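Local coordinates for putative endoribonuclease (Klebsiella pneumoniae, PDB 3LYB), which is a putative endoribonuclease of the L-PSP family, in the YjgF-like clan, and may cleave RNA, at residues I39-V50 and Q66-Y75. Sequence-based numbering, arbitrary orientation.
Sequences IVNGFQDVPEPV and QGPILAQSWY. With CA (calcium ion), chain F.
In this YjgF-like fold of a mixed sheet and packed helices, the loop 39-47 and the start of helix 48-54 run over the long helix 60-85. The CG2 methyl of Val-40 lies over one face of the Tyr-75 ring in a CH-pi contact, 3.6 Å from the centroid. CG1 of Val-40, anti to the backbone N (chi1 176°), packs on CB of Ala-71. The carbonyl of Val-40 is met nearly head-on by the side-chain amide of Gln-72, with NE2 to O at 3.0 Å and the oxygen near the amide plane. Gln-72 is also tied by NE2 to the carbonyl of Thr-138 and by OE1 to the backbone N of Leu-140, so its amide links the helix to two loop segments.

Further along, the backbones come close at Gly-42, whose CA is 4.0 Å from CA of Pro-68. CA of Gly-67 sits over one face of the Phe-43 ring, and CZ of Phe-43 touches CD1 of Leu-70 at 3.7 Å. The indole of Trp-74 receives three side chains. CG1 of Val-46 reaches CE3 of Trp-74 at 3.5 Å, and CD of Pro-47 meets CH2 of the same indole. CG1 of Val-50 stands over the five-membered ring, only 6° off its normal.

On the side of the loop turned away from helix 60-85, OD1 of Asn-41 and OD1 of Asp-45 bind a calcium ion. OD2 of Asp-45 accepts an almost straight hydrogen bond from the backbone N of Asn-41, at 3.0 Å and 176°.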
loop_
_atom_site.group_PDB
_atom_site.type_symbol
_atom_site.label_atom_id
_atom_site.label_comp_id
_atom_site.label_asym_id
_atom_site.label_seq_id
_atom_site.Cartn_x
_atom_site.Cartn_y
_atom_site.Cartn_z
ATOM N N ILE B 39 27.818 4.675 8.166
ATOM C CA ILE B 39 26.889 5.662 7.645
ATOM C C ILE B 39 26.674 6.683 8.747
ATOM O O ILE B 39 26.351 6.313 9.873
ATOM C CB ILE B 39 25.480 5.055 7.329
ATOM C CG1 ILE B 39 25.552 3.832 6.401
ATOM C CG2 ILE B 39 24.524 6.124 6.790
ATOM C CD1 ILE B 39 26.354 4.038 5.104
ATOM N N VAL B 40 26.834 7.959 8.413
ATOM C CA VAL B 40 26.581 9.067 9.323
ATOM C C VAL B 40 25.110 9.111 9.717
ATOM O O VAL B 40 24.247 9.166 8.851
ATOM C CB VAL B 40 26.983 10.387 8.656
ATOM C CG1 VAL B 40 26.632 11.561 9.541
ATOM C CG2 VAL B 40 28.473 10.368 8.346
ATOM N N ASN B 41 24.810 9.090 11.009
ATOM C CA ASN B 41 23.399 8.954 11.413
ATOM C C ASN B 41 22.817 10.036 12.325
ATOM O O ASN B 41 21.635 10.014 12.649
ATOM C CB ASN B 41 23.077 7.536 11.927
ATOM C CG ASN B 41 23.927 7.118 13.131
ATOM O OD1 ASN B 41 25.147 7.357 13.201
ATOM N ND2 ASN B 41 23.282 6.447 14.077
ATOM N N GLY B 42 23.638 10.999 12.707
ATOM C CA GLY B 42 23.171 12.077 13.558
ATOM C C GLY B 42 24.330 12.915 14.029
ATOM O O GLY B 42 25.467 12.700 13.590
ATOM N N PHE B 43 24.028 13.863 14.919
ATOM C CA PHE B 43 25.010 14.829 15.451
ATOM C C PHE B 43 26.291 14.235 16.040
ATOM O O PHE B 43 27.389 14.786 15.855
ATOM C CB PHE B 43 24.366 15.735 16.491
ATOM C CG PHE B 43 23.474 16.765 15.906
ATOM C CD1 PHE B 43 23.899 17.538 14.827
ATOM C CD2 PHE B 43 22.206 16.981 16.431
ATOM C CE1 PHE B 43 23.076 18.522 14.283
ATOM C CE2 PHE B 43 21.373 17.959 15.885
ATOM C CZ PHE B 43 21.813 18.729 14.803
ATOM N N GLN B 44 26.136 13.120 16.745
ATOM C CA GLN B 44 27.258 12.422 17.353
ATOM C C GLN B 44 28.362 12.063 16.358
ATOM O O GLN B 44 29.497 11.818 16.753
ATOM C CB GLN B 44 26.772 11.192 18.130
ATOM C CG GLN B 44 25.753 11.516 19.272
ATOM C CD GLN B 44 26.348 12.388 20.401
ATOM O OE1 GLN B 44 27.477 12.151 20.857
ATOM N NE2 GLN B 44 25.586 13.389 20.858
ATOM N N ASP B 45 28.059 12.074 15.069
ATOM C CA ASP B 45 29.090 11.769 14.064
ATOM C C ASP B 45 29.800 13.003 13.500
ATOM O O ASP B 45 30.614 12.894 12.589
ATOM C CB ASP B 45 28.522 10.908 12.928
ATOM C CG ASP B 45 28.056 9.535 13.404
ATOM O OD1 ASP B 45 28.851 8.789 14.050
ATOM O OD2 ASP B 45 26.886 9.196 13.114
ATOM N N VAL B 46 29.501 14.174 14.034
ATOM C CA VAL B 46 30.159 15.370 13.550
ATOM C C VAL B 46 30.866 16.151 14.658
ATOM O O VAL B 46 30.492 16.064 15.839
ATOM C CB VAL B 46 29.203 16.310 12.738
ATOM C CG1 VAL B 46 28.500 15.538 11.591
ATOM C CG2 VAL B 46 28.197 17.041 13.649
ATOM N N PRO B 47 31.916 16.896 14.281
ATOM C CA PRO B 47 32.638 17.751 15.217
ATOM C C PRO B 47 31.690 18.550 16.105
ATOM O O PRO B 47 30.676 19.080 15.625
ATOM C CB PRO B 47 33.426 18.678 14.276
ATOM C CG PRO B 47 33.789 17.761 13.129
ATOM C CD PRO B 47 32.568 16.873 12.952
ATOM N N GLU B 48 32.014 18.625 17.390
ATOM C CA GLU B 48 31.121 19.240 18.362
ATOM C C GLU B 48 30.663 20.668 18.008
ATOM O O GLU B 48 29.474 20.955 18.049
ATOM C CB GLU B 48 31.728 19.173 19.753
ATOM C CG GLU B 48 31.674 17.784 20.412
ATOM C CD GLU B 48 32.848 16.856 20.095
ATOM O OE1 GLU B 48 33.615 17.093 19.119
ATOM O OE2 GLU B 48 32.989 15.864 20.854
ATOM N N PRO B 49 31.593 21.564 17.632
ATOM C CA PRO B 49 31.051 22.890 17.398
ATOM C C PRO B 49 30.306 22.972 16.077
ATOM O O PRO B 49 29.536 23.930 15.862
ATOM C CB PRO B 49 32.290 23.795 17.405
ATOM C CG PRO B 49 33.427 22.911 17.086
ATOM C CD PRO B 49 33.054 21.509 17.443
ATOM N N VAL B 50 30.507 21.975 15.207
ATOM C CA VAL B 50 29.742 21.906 13.954
ATOM C C VAL B 50 28.259 21.616 14.244
ATOM O O VAL B 50 27.384 22.037 13.510
ATOM C CB VAL B 50 30.309 20.896 12.937
ATOM C CG1 VAL B 50 29.316 20.696 11.796
ATOM C CG2 VAL B 50 31.688 21.361 12.381
ATOM N N GLN B 66 16.194 16.297 13.491
ATOM C CA GLN B 66 17.008 17.091 12.549
ATOM C C GLN B 66 18.442 16.595 12.374
ATOM O O GLN B 66 19.072 16.804 11.328
ATOM C CB GLN B 66 16.978 18.592 12.889
ATOM C CG GLN B 66 17.417 18.965 14.295
ATOM C CD GLN B 66 17.772 20.452 14.443
ATOM O OE1 GLN B 66 17.551 21.270 13.540
ATOM N NE2 GLN B 66 18.348 20.793 15.582
ATOM N N GLY B 67 18.941 15.908 13.392
ATOM C CA GLY B 67 20.317 15.420 13.410
ATOM C C GLY B 67 20.765 14.689 12.170
ATOM O O GLY B 67 21.840 14.989 11.631
ATOM N N PRO B 68 19.966 13.714 11.695
ATOM C CA PRO B 68 20.533 12.873 10.626
ATOM C C PRO B 68 20.725 13.576 9.273
ATOM O O PRO B 68 21.784 13.417 8.630
ATOM C CB PRO B 68 19.550 11.704 10.549
ATOM C CG PRO B 68 18.959 11.653 11.958
ATOM C CD PRO B 68 18.771 13.094 12.299
ATOM N N ILE B 69 19.740 14.363 8.849
ATOM C CA ILE B 69 19.862 15.088 7.590
ATOM C C ILE B 69 20.961 16.174 7.664
ATOM O O ILE B 69 21.709 16.366 6.689
ATOM C CB ILE B 69 18.500 15.644 7.111
ATOM C CG1 ILE B 69 18.603 16.341 5.757
ATOM C CG2 ILE B 69 17.940 16.597 8.105
ATOM C CD1 ILE B 69 19.349 15.565 4.681
ATOM N N LEU B 70 21.056 16.864 8.809
ATOM C CA LEU B 70 22.045 17.930 8.993
ATOM C C LEU B 70 23.432 17.318 8.966
ATOM O O LEU B 70 24.288 17.719 8.183
ATOM C CB LEU B 70 21.792 18.695 10.300
ATOM C CG LEU B 70 20.544 19.602 10.355
ATOM C CD1 LEU B 70 20.287 20.128 11.776
ATOM C CD2 LEU B 70 20.611 20.752 9.345
ATOM N N ALA B 71 23.619 16.288 9.777
ATOM C CA ALA B 71 24.893 15.598 9.844
ATOM C C ALA B 71 25.318 15.027 8.506
ATOM O O ALA B 71 26.459 15.188 8.112
ATOM C CB ALA B 71 24.845 14.506 10.894
ATOM N N GLN B 72 24.409 14.359 7.800
ATOM C CA GLN B 72 24.746 13.768 6.501
ATOM C C GLN B 72 25.054 14.850 5.460
ATOM O O GLN B 72 25.993 14.716 4.661
ATOM C CB GLN B 72 23.626 12.848 6.008
ATOM C CG GLN B 72 23.482 11.500 6.770
ATOM C CD GLN B 72 22.451 10.571 6.133
ATOM O OE1 GLN B 72 21.942 10.848 5.055
ATOM N NE2 GLN B 72 22.138 9.489 6.798
ATOM N N SER B 73 24.293 15.936 5.478
ATOM C CA SER B 73 24.538 16.989 4.520
ATOM C C SER B 73 25.919 17.561 4.761
ATOM O O SER B 73 26.714 17.759 3.819
ATOM C CB SER B 73 23.486 18.086 4.627
ATOM O OG SER B 73 22.188 17.566 4.385
ATOM N N TRP B 74 26.213 17.807 6.036
ATOM C CA TRP B 74 27.435 18.481 6.362
ATOM C C TRP B 74 28.569 17.566 5.911
ATOM O O TRP B 74 29.463 17.974 5.159
ATOM C CB TRP B 74 27.522 18.825 7.852
ATOM C CG TRP B 74 28.895 19.309 8.188
ATOM C CD1 TRP B 74 29.380 20.583 8.033
ATOM C CD2 TRP B 74 29.995 18.509 8.645
ATOM N NE1 TRP B 74 30.709 20.628 8.396
ATOM C CE2 TRP B 74 31.110 19.371 8.780
ATOM C CE3 TRP B 74 30.139 17.154 8.972
ATOM C CZ2 TRP B 74 32.362 18.919 9.231
ATOM C CZ3 TRP B 74 31.379 16.696 9.427
ATOM C CH2 TRP B 74 32.475 17.584 9.556
ATOM N N TYR B 75 28.491 16.312 6.334
ATOM C CA TYR B 75 29.502 15.326 6.014
ATOM C C TYR B 75 29.779 15.230 4.519
ATOM O O TYR B 75 30.903 15.037 4.094
ATOM C CB TYR B 75 29.076 13.972 6.581
ATOM C CG TYR B 75 30.232 13.070 6.840
ATOM C CD1 TYR B 75 30.825 13.013 8.106
ATOM C CD2 TYR B 75 30.769 12.282 5.811
ATOM C CE1 TYR B 75 31.930 12.181 8.347
ATOM C CE2 TYR B 75 31.863 11.440 6.041
ATOM C CZ TYR B 75 32.446 11.403 7.303
ATOM O OH TYR B 75 33.537 10.570 7.518
HETATM CA CA CA F . 27.250 6.487 14.099
#